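Long-range contacts in cysteine protease (PDB 5HU4), which cleaves the C-terminal sorting signal of surface proteins and, through a thioester intermediate, transfers them covalently to the bacterial cell wall: residues A[15-23]-A[28-36]; A[81-92]-A[118-129]. All blocks are in the same frame, centred on the assembly; numbering follows the deposited sequence.

Interaction 1 (A[15-23]-A[28-36]); sequences NLLVFKGTN and LAGATTMRS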
loop_
_atom_site.group_PDB
_atom_site.type_symbol
_atom_site.label_atom_id
_atom_site.label_comp_id
_atom_site.label_asym_id
_atom_site.label_seq_id
_atom_site.Cartn_x
_atom_site.Cartn_y
_atom_site.Cartn_z
ATOM N N ASN A 15 3.974 6.099 -6.183
ATOM C CA ASN A 15 4.238 5.069 -7.181
ATOM C C ASN A 15 5.471 4.274 -6.778
ATOM O O ASN A 15 6.599 4.702 -7.015
ATOM C CB ASN A 15 4.426 5.692 -8.567
ATOM C CG ASN A 15 4.579 4.650 -9.661
ATOM O OD1 ASN A 15 4.335 3.462 -9.446
ATOM N ND2 ASN A 15 4.983 5.094 -10.844
ATOM N N LEU A 16 5.251 3.117 -6.162
ATOM C CA LEU A 16 6.341 2.374 -5.541
ATOM C C LEU A 16 6.390 0.910 -5.962
ATOM O O LEU A 16 5.423 0.369 -6.497
ATOM C CB LEU A 16 6.222 2.456 -4.017
ATOM C CG LEU A 16 6.139 3.857 -3.409
ATOM C CD1 LEU A 16 5.783 3.769 -1.937
ATOM C CD2 LEU A 16 7.446 4.610 -3.605
ATOM N N LEU A 17 7.532 0.279 -5.709
ATOM C CA LEU A 17 7.676 -1.158 -5.890
ATOM C C LEU A 17 7.227 -1.875 -4.624
ATOM O O LEU A 17 7.383 -1.352 -3.521
ATOM C CB LEU A 17 9.125 -1.523 -6.222
ATOM C CG LEU A 17 9.693 -1.009 -7.545
ATOM C CD1 LEU A 17 11.170 -1.354 -7.656
ATOM C CD2 LEU A 17 8.919 -1.583 -8.721
ATOM N N VAL A 18 6.663 -3.067 -4.781
ATOM C CA VAL A 18 6.235 -3.852 -3.630
ATOM C C VAL A 18 7.235 -4.966 -3.341
ATOM O O VAL A 18 7.583 -5.748 -4.225
ATOM C CB VAL A 18 4.837 -4.461 -3.840
ATOM C CG1 VAL A 18 4.377 -5.169 -2.575
ATOM C CG2 VAL A 18 3.844 -3.379 -4.231
ATOM N N PHE A 19 7.700 -5.025 -2.098
ATOM C CA PHE A 19 8.668 -6.034 -1.687
ATOM C C PHE A 19 8.020 -7.065 -0.777
ATOM O O PHE A 19 7.037 -6.777 -0.095
ATOM C CB PHE A 19 9.859 -5.381 -0.981
ATOM C CG PHE A 19 10.696 -4.516 -1.880
ATOM C CD1 PHE A 19 10.328 -3.207 -2.144
ATOM C CD2 PHE A 19 11.854 -5.013 -2.458
ATOM C CE1 PHE A 19 11.093 -2.411 -2.973
ATOM C CE2 PHE A 19 12.626 -4.219 -3.287
ATOM C CZ PHE A 19 12.245 -2.916 -3.545
ATOM N N LYS A 20 8.575 -8.271 -0.771
ATOM C CA LYS A 20 8.057 -9.341 0.068
ATOM C C LYS A 20 8.732 -9.320 1.435
ATOM O O LYS A 20 9.931 -9.572 1.549
ATOM C CB LYS A 20 8.260 -10.698 -0.611
ATOM C CG LYS A 20 7.187 -11.725 -0.289
ATOM C CD LYS A 20 7.422 -13.017 -1.055
ATOM C CE LYS A 20 6.133 -13.806 -1.224
ATOM N NZ LYS A 20 6.301 -14.944 -2.172
ATOM N N GLY A 21 7.958 -9.005 2.468
ATOM C CA GLY A 21 8.468 -8.990 3.827
ATOM C C GLY A 21 8.863 -7.611 4.319
ATOM O O GLY A 21 9.526 -6.851 3.612
ATOM N N THR A 22 8.451 -7.291 5.542
ATOM C CA THR A 22 8.812 -6.026 6.169
ATOM C C THR A 22 10.035 -6.209 7.064
ATOM O O THR A 22 9.919 -6.631 8.215
ATOM C CB THR A 22 7.649 -5.452 7.001
ATOM O OG1 THR A 22 6.515 -5.241 6.154
ATOM C CG2 THR A 22 8.049 -4.130 7.642
ATOM N N ASN A 23 11.207 -5.899 6.522
ATOM C CA ASN A 23 12.451 -6.028 7.270
ATOM C C ASN A 23 13.282 -4.751 7.207
ATOM O O ASN A 23 12.982 -3.847 6.427
ATOM C CB ASN A 23 13.262 -7.218 6.753
ATOM C CG ASN A 23 13.470 -7.178 5.250
ATOM O OD1 ASN A 23 14.157 -6.300 4.729
ATOM N ND2 ASN A 23 12.876 -8.135 4.546
ATOM N N LEU A 28 13.482 1.344 3.310
ATOM C CA LEU A 28 13.459 2.533 2.462
ATOM C C LEU A 28 13.343 2.193 0.978
ATOM O O LEU A 28 13.432 3.075 0.125
ATOM C CB LEU A 28 14.716 3.375 2.698
ATOM C CG LEU A 28 14.907 4.034 4.068
ATOM C CD1 LEU A 28 15.786 5.271 3.946
ATOM C CD2 LEU A 28 13.571 4.386 4.706
ATOM N N ALA A 29 13.140 0.916 0.672
ATOM C CA ALA A 29 13.099 0.468 -0.716
ATOM C C ALA A 29 11.745 0.744 -1.369
ATOM O O ALA A 29 11.677 1.165 -2.524
ATOM C CB ALA A 29 13.436 -1.012 -0.798
ATOM N N GLY A 30 10.671 0.509 -0.623
ATOM C CA GLY A 30 9.326 0.725 -1.125
ATOM C C GLY A 30 8.284 0.180 -0.168
ATOM O O GLY A 30 8.510 0.135 1.042
ATOM N N ALA A 31 7.139 -0.230 -0.705
ATOM C CA ALA A 31 6.098 -0.844 0.110
ATOM C C ALA A 31 6.458 -2.297 0.402
ATOM O O ALA A 31 7.060 -2.972 -0.433
ATOM C CB ALA A 31 4.749 -0.753 -0.584
ATOM N N THR A 32 6.096 -2.773 1.589
ATOM C CA THR A 32 6.460 -4.123 2.007
ATOM C C THR A 32 5.269 -4.908 2.549
ATOM O O THR A 32 4.494 -4.399 3.360
ATOM C CB THR A 32 7.561 -4.097 3.085
ATOM O OG1 THR A 32 7.105 -3.349 4.219
ATOM C CG2 THR A 32 8.831 -3.458 2.542
ATOM N N THR A 33 5.132 -6.150 2.093
ATOM C CA THR A 33 4.103 -7.052 2.597
ATOM C C THR A 33 4.328 -7.327 4.081
ATOM O O THR A 33 5.462 -7.278 4.558
ATOM C CB THR A 33 4.087 -8.382 1.826
ATOM O OG1 THR A 33 5.327 -9.071 2.036
ATOM C CG2 THR A 33 3.895 -8.133 0.337
ATOM N N MET A 34 3.252 -7.619 4.805
ATOM C CA MET A 34 3.341 -7.760 6.255
ATOM C C MET A 34 2.981 -9.163 6.744
ATOM O O MET A 34 3.263 -9.517 7.889
ATOM C CB MET A 34 2.451 -6.719 6.934
ATOM C CG MET A 34 2.942 -5.295 6.732
ATOM S SD MET A 34 1.947 -4.066 7.592
ATOM C CE MET A 34 2.974 -3.759 9.026
ATOM N N ARG A 35 2.356 -9.958 5.881
ATOM C CA ARG A 35 2.136 -11.367 6.180
ATOM C C ARG A 35 2.710 -12.237 5.069
ATOM O O ARG A 35 2.675 -11.867 3.896
ATOM C CB ARG A 35 0.648 -11.677 6.367
ATOM C CG ARG A 35 -0.087 -10.745 7.312
ATOM C CD ARG A 35 -1.394 -11.370 7.785
ATOM N NE ARG A 35 -2.025 -12.169 6.740
ATOM C CZ ARG A 35 -2.897 -11.693 5.858
ATOM N NH1 ARG A 35 -3.247 -10.415 5.891
ATOM N NH2 ARG A 35 -3.418 -12.495 4.941
ATOM N N SER A 36 3.238 -13.396 5.448
ATOM C CA SER A 36 3.835 -14.321 4.494
ATOM C C SER A 36 2.799 -14.903 3.537
ATOM O O SER A 36 3.136 -15.364 2.446
ATOM C CB SER A 36 4.551 -15.455 5.233
ATOM O OG SER A 36 3.622 -16.268 5.932
#
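Val18 and Phe19 pair in parallel with Ala31 and Thr32, joining strand 15-19 to the short strand 31-33 in the sortase beta-barrel. The segment axes approach to 4.6 Å at 22°, and three backbone bonds hold them: Ala31 N to Leu17 O, Phe19 N to Ala31 O and Thr33 N to Phe19 O. The first is the most bent, 135° at its hydrogen, where Gly30 leads into the strand. Strands 3-9 and 44-48 flank the pair.

Val18 and Ala31 share one face of the sheet, Phe19 and Thr32 the other. With CG lying beside its own backbone N (chi1 -67°), the Phe19 ring reaches Ala29, whose CB stands over one ring face, 3.9 Å from the centroid, in a CH-pi contact; Ala31 O lies at the ring edge. The Val18 side chain crosses that of Thr33 at about a right angle, CG1 4.2 Å from Thr33 CG2.

Beyond Phe19, where strand 15-19 ends, threonine hydroxyls add to the backbone pairing. Thr33 OG1, set between its own N and carbonyl carbon (chi1 64°), accepts Gly21 N at 2.7 Å. Thr32 OG1 is hydrogen-bonded to Ala48 O of strand 44-48 and lies 2.8 Å from Thr22 OG1. Thr22 OG1 donates to Thr33 O at 2.8 Å, approaching from 51° above the carbonyl plane.

Interaction 2 (A[81-92]-A[118-129]); sequences EYTVTETKTIDE and TKRFVAVGELEK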
loop_
_atom_site.group_PDB
_atom_site.type_symbol
_atom_site.label_atom_id
_atom_site.label_comp_id
_atom_site.label_asym_id
_atom_site.label_seq_id
_atom_site.Cartn_x
_atom_site.Cartn_y
_atom_site.Cartn_z
ATOM N N GLU A 81 -7.754 -2.911 -8.547
ATOM C CA GLU A 81 -8.188 -1.565 -8.199
ATOM C C GLU A 81 -8.975 -1.539 -6.894
ATOM O O GLU A 81 -10.030 -2.163 -6.777
ATOM C CB GLU A 81 -9.029 -0.966 -9.328
ATOM C CG GLU A 81 -9.647 0.383 -8.994
ATOM C CD GLU A 81 -10.256 1.063 -10.206
ATOM O OE1 GLU A 81 -10.088 0.542 -11.330
ATOM O OE2 GLU A 81 -10.902 2.118 -10.036
ATOM N N TYR A 82 -8.448 -0.810 -5.915
ATOM C CA TYR A 82 -9.129 -0.624 -4.641
ATOM C C TYR A 82 -9.646 0.806 -4.519
ATOM O O TYR A 82 -9.170 1.708 -5.210
ATOM C CB TYR A 82 -8.195 -0.941 -3.471
ATOM C CG TYR A 82 -7.672 -2.362 -3.437
ATOM C CD1 TYR A 82 -6.587 -2.744 -4.216
ATOM C CD2 TYR A 82 -8.253 -3.316 -2.611
ATOM C CE1 TYR A 82 -6.102 -4.039 -4.180
ATOM C CE2 TYR A 82 -7.775 -4.612 -2.569
ATOM C CZ TYR A 82 -6.699 -4.968 -3.356
ATOM O OH TYR A 82 -6.221 -6.257 -3.317
ATOM N N THR A 83 -10.619 1.007 -3.639
ATOM C CA THR A 83 -11.135 2.341 -3.360
ATOM C C THR A 83 -11.110 2.607 -1.860
ATOM O O THR A 83 -11.728 1.877 -1.086
ATOM C CB THR A 83 -12.569 2.523 -3.889
ATOM O OG1 THR A 83 -12.564 2.454 -5.321
ATOM C CG2 THR A 83 -13.129 3.870 -3.457
ATOM N N VAL A 84 -10.388 3.651 -1.461
ATOM C CA VAL A 84 -10.256 4.020 -0.055
ATOM C C VAL A 84 -11.618 4.224 0.600
ATOM O O VAL A 84 -12.426 5.023 0.131
ATOM C CB VAL A 84 -9.420 5.305 0.112
ATOM C CG1 VAL A 84 -9.392 5.737 1.571
ATOM C CG2 VAL A 84 -8.010 5.096 -0.419
ATOM N N THR A 85 -11.871 3.491 1.680
ATOM C CA THR A 85 -13.151 3.578 2.371
ATOM C C THR A 85 -12.994 4.047 3.814
ATOM O O THR A 85 -13.946 4.536 4.420
ATOM C CB THR A 85 -13.886 2.225 2.364
ATOM O OG1 THR A 85 -13.054 1.219 2.954
ATOM C CG2 THR A 85 -14.239 1.818 0.943
ATOM N N GLU A 86 -11.792 3.903 4.365
ATOM C CA GLU A 86 -11.540 4.366 5.724
ATOM C C GLU A 86 -10.089 4.806 5.918
ATOM O O GLU A 86 -9.155 4.185 5.410
ATOM C CB GLU A 86 -11.926 3.276 6.737
ATOM C CG GLU A 86 -10.778 2.458 7.307
ATOM C CD GLU A 86 -11.250 1.380 8.268
ATOM O OE1 GLU A 86 -11.782 0.351 7.797
ATOM O OE2 GLU A 86 -11.092 1.563 9.495
ATOM N N THR A 87 -9.922 5.920 6.623
ATOM C CA THR A 87 -8.610 6.426 7.001
ATOM C C THR A 87 -8.606 6.673 8.503
ATOM O O THR A 87 -9.542 7.269 9.037
ATOM C CB THR A 87 -8.251 7.728 6.260
ATOM O OG1 THR A 87 -9.232 8.731 6.552
ATOM C CG2 THR A 87 -8.199 7.497 4.757
ATOM N N LYS A 88 -7.562 6.219 9.186
ATOM C CA LYS A 88 -7.541 6.299 10.640
ATOM C C LYS A 88 -6.131 6.328 11.214
ATOM O O LYS A 88 -5.167 5.939 10.554
ATOM C CB LYS A 88 -8.313 5.120 11.238
ATOM C CG LYS A 88 -7.729 3.760 10.886
ATOM C CD LYS A 88 -8.611 2.627 11.387
ATOM C CE LYS A 88 -8.155 1.286 10.832
ATOM N NZ LYS A 88 -9.152 0.211 11.082
ATOM N N THR A 89 -6.024 6.802 12.450
ATOM C CA THR A 89 -4.773 6.764 13.192
ATOM C C THR A 89 -4.915 5.814 14.375
ATOM O O THR A 89 -5.832 5.952 15.183
ATOM C CB THR A 89 -4.362 8.158 13.695
ATOM O OG1 THR A 89 -4.280 9.063 12.587
ATOM C CG2 THR A 89 -3.013 8.097 14.397
ATOM N N ILE A 90 -4.012 4.843 14.466
ATOM C CA ILE A 90 -4.066 3.849 15.532
ATOM C C ILE A 90 -2.733 3.736 16.262
ATOM O O ILE A 90 -1.716 4.253 15.800
ATOM C CB ILE A 90 -4.446 2.456 14.991
ATOM C CG1 ILE A 90 -3.360 1.938 14.046
ATOM C CG2 ILE A 90 -5.789 2.504 14.281
ATOM C CD1 ILE A 90 -3.545 0.493 13.634
ATOM N N ASP A 91 -2.746 3.057 17.406
ATOM C CA ASP A 91 -1.515 2.747 18.120
ATOM C C ASP A 91 -0.847 1.547 17.455
ATOM O O ASP A 91 -1.531 0.679 16.911
ATOM C CB ASP A 91 -1.796 2.466 19.598
ATOM C CG ASP A 91 -0.528 2.367 20.426
ATOM O OD1 ASP A 91 0.000 1.245 20.578
ATOM O OD2 ASP A 91 -0.059 3.412 20.925
ATOM N N GLU A 92 0.482 1.500 17.497
ATOM C CA GLU A 92 1.238 0.462 16.799
ATOM C C GLU A 92 0.945 -0.933 17.341
ATOM O O GLU A 92 1.153 -1.932 16.652
ATOM C CB GLU A 92 2.738 0.748 16.889
ATOM C CG GLU A 92 3.261 0.877 18.310
ATOM C CD GLU A 92 4.760 1.102 18.360
ATOM O OE1 GLU A 92 5.366 1.331 17.290
ATOM O OE2 GLU A 92 5.334 1.049 19.467
ATOM N N THR A 118 4.653 5.932 18.313
ATOM C CA THR A 118 3.957 4.678 18.563
ATOM C C THR A 118 2.623 4.666 17.828
ATOM O O THR A 118 1.830 3.739 17.976
ATOM C CB THR A 118 3.710 4.454 20.064
ATOM O OG1 THR A 118 2.896 5.514 20.580
ATOM C CG2 THR A 118 5.029 4.420 20.818
ATOM N N LYS A 119 2.380 5.707 17.039
ATOM C CA LYS A 119 1.116 5.847 16.330
ATOM C C LYS A 119 1.274 5.595 14.835
ATOM O O LYS A 119 2.284 5.963 14.232
ATOM C CB LYS A 119 0.523 7.237 16.577
ATOM C CG LYS A 119 0.052 7.469 18.011
ATOM C CD LYS A 119 -0.391 6.165 18.671
ATOM C CE LYS A 119 -0.927 6.396 20.077
ATOM N NZ LYS A 119 -2.159 7.235 20.088
ATOM N N ARG A 120 0.268 4.959 14.245
ATOM C CA ARG A 120 0.291 4.624 12.828
ATOM C C ARG A 120 -0.910 5.214 12.104
ATOM O O ARG A 120 -2.016 5.242 12.647
ATOM C CB ARG A 120 0.309 3.106 12.635
ATOM C CG ARG A 120 1.486 2.396 13.276
ATOM C CD ARG A 120 2.773 2.659 12.516
ATOM N NE ARG A 120 3.930 2.096 13.205
ATOM C CZ ARG A 120 4.600 2.717 14.169
ATOM N NH1 ARG A 120 4.233 3.930 14.563
ATOM N NH2 ARG A 120 5.642 2.129 14.740
ATOM N N PHE A 121 -0.695 5.687 10.881
ATOM C CA PHE A 121 -1.806 6.086 10.028
ATOM C C PHE A 121 -2.188 4.912 9.137
ATOM O O PHE A 121 -1.322 4.276 8.532
ATOM C CB PHE A 121 -1.452 7.309 9.180
ATOM C CG PHE A 121 -2.580 7.789 8.307
ATOM C CD1 PHE A 121 -2.723 7.317 7.010
ATOM C CD2 PHE A 121 -3.501 8.709 8.783
ATOM C CE1 PHE A 121 -3.763 7.753 6.208
ATOM C CE2 PHE A 121 -4.540 9.149 7.982
ATOM C CZ PHE A 121 -4.669 8.671 6.695
ATOM N N VAL A 122 -3.483 4.624 9.063
ATOM C CA VAL A 122 -3.962 3.483 8.294
ATOM C C VAL A 122 -4.986 3.900 7.244
ATOM O O VAL A 122 -5.911 4.661 7.531
ATOM C CB VAL A 122 -4.589 2.414 9.208
ATOM C CG1 VAL A 122 -4.980 1.187 8.402
ATOM C CG2 VAL A 122 -3.623 2.033 10.316
ATOM N N ALA A 123 -4.808 3.399 6.026
ATOM C CA ALA A 123 -5.766 3.622 4.953
ATOM C C ALA A 123 -6.251 2.285 4.399
ATOM O O ALA A 123 -5.456 1.480 3.909
ATOM C CB ALA A 123 -5.147 4.465 3.849
ATOM N N VAL A 124 -7.557 2.053 4.485
ATOM C CA VAL A 124 -8.151 0.813 3.999
ATOM C C VAL A 124 -8.955 1.059 2.726
ATOM O O VAL A 124 -9.737 2.008 2.646
ATOM C CB VAL A 124 -9.063 0.169 5.065
ATOM C CG1 VAL A 124 -9.877 -0.975 4.470
ATOM C CG2 VAL A 124 -8.238 -0.313 6.250
ATOM N N GLY A 125 -8.750 0.204 1.727
ATOM C CA GLY A 125 -9.485 0.304 0.481
ATOM C C GLY A 125 -10.099 -1.020 0.071
ATOM O O GLY A 125 -9.424 -2.049 0.071
ATOM N N GLU A 126 -11.381 -0.995 -0.277
ATOM C CA GLU A 126 -12.077 -2.195 -0.729
ATOM C C GLU A 126 -11.849 -2.433 -2.218
ATOM O O GLU A 126 -11.825 -1.486 -3.008
ATOM C CB GLU A 126 -13.576 -2.086 -0.439
ATOM C CG GLU A 126 -13.920 -1.902 1.031
ATOM C CD GLU A 126 -13.622 -3.135 1.858
ATOM O OE1 GLU A 126 -13.707 -4.256 1.311
ATOM O OE2 GLU A 126 -13.305 -2.985 3.057
ATOM N N LEU A 127 -11.683 -3.698 -2.597
ATOM C CA LEU A 127 -11.486 -4.054 -3.998
ATOM C C LEU A 127 -12.734 -3.728 -4.805
ATOM O O LEU A 127 -13.848 -4.080 -4.413
ATOM C CB LEU A 127 -11.133 -5.534 -4.138
ATOM C CG LEU A 127 -10.781 -6.030 -5.543
ATOM C CD1 LEU A 127 -9.467 -5.426 -6.024
ATOM C CD2 LEU A 127 -10.720 -7.551 -5.580
ATOM N N GLU A 128 -12.546 -3.049 -5.930
ATOM C CA GLU A 128 -13.673 -2.597 -6.733
ATOM C C GLU A 128 -13.719 -3.330 -8.072
ATOM O O GLU A 128 -14.800 -3.638 -8.583
ATOM C CB GLU A 128 -13.602 -1.077 -6.928
ATOM C CG GLU A 128 -14.022 -0.574 -8.299
ATOM C CD GLU A 128 -13.959 0.940 -8.404
ATOM O OE1 GLU A 128 -13.487 1.585 -7.444
ATOM O OE2 GLU A 128 -14.383 1.487 -9.443
ATOM N N LYS A 129 -12.545 -3.626 -8.626
ATOM C CA LYS A 129 -12.463 -4.408 -9.858
ATOM C C LYS A 129 -11.080 -5.026 -10.059
ATOM O O LYS A 129 -10.086 -4.551 -9.508
ATOM C CB LYS A 129 -12.824 -3.542 -11.067
ATOM C CG LYS A 129 -11.683 -2.683 -11.584
ATOM C CD LYS A 129 -12.183 -1.666 -12.597
ATOM C CE LYS A 129 -13.092 -0.643 -11.937
ATOM N NZ LYS A 129 -13.372 0.514 -12.831
HETATM O O HOH W 1 -14.033 -0.178 4.683
#
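Arg120 meets Glu92 near the end of a long antiparallel pairing between strands 81-91 and 119-129, whose N-to-C directions make an angle of 136°, so the strongly twisted pair departs well from exact antiparallel. From CB, which lies 4.1 Å from Ile90 CG1, the arginine chain runs to CG, near Glu92 CA, and then bends (chi2 -73°). NE passes Glu92 CB, and that carbon sits 3.8 Å above the guanidinium plane, over its centre. At the tip NH2 makes a salt bridge of 2.7 Å with Glu92 OE1, while NH1 turns back to Lys119 O and Thr117 O. Backbone and carboxylate bonds thus fix the group's rotation, and the side chain also touches Cys111, the acyl-thioester residue.

Farther along this face, Val122 CG2 packs 3.7 Å from Ile90 CD1, and Val124 CB lies against Glu86 CG. The extended Lys88 runs beside Val122 and forms a salt bridge from NZ to Glu86 OE2 within its own strand, meeting the oxygen from above the carboxylate plane. On the other face Phe121 lays its ring over Lys88 O and brings CZ to Thr87 CB.

Two classic beta bulges interrupt the register. In one, Thr85 N and Glu86 N both donate to Val124 O. In the other, Glu81 O takes Glu128 N at 2.8 Å and Lys129 N more weakly. Between them Leu127 CD1 stands over the centre of the Tyr82 ring, 3.9 Å from its centroid, while the phenol OH bonds to Gly41 N. At the far end Glu81 OE1 and Lys129 NZ form a long ion pair of 3.6 Å. Such a long, twisted strand pair belongs to the sortase beta-barrel, and here it carries an arginine beside the catalytic cysteine.

Both interactions belong to the same mixed sheet but lie on opposite sides of the chain's centre and share no strand. Strands 44-48 and 105-111 stand between them. Each mixes buried and exposed residues. Interaction 1 is short and parallel; hydroxyls of its threonines continue the bonding beyond the end of strand 15-19, and charged groups play no part across it. Interaction 2 is antiparallel and more than twice as extensive, with aliphatic and aromatic packing along its length and ion pairs across the strands at its two ends. Its Arg120 lies beside Cys111, whereas Gly30 is about 8 Å from the side chain of His50 and the Met34 side chain about 10 Å from that of Cys111.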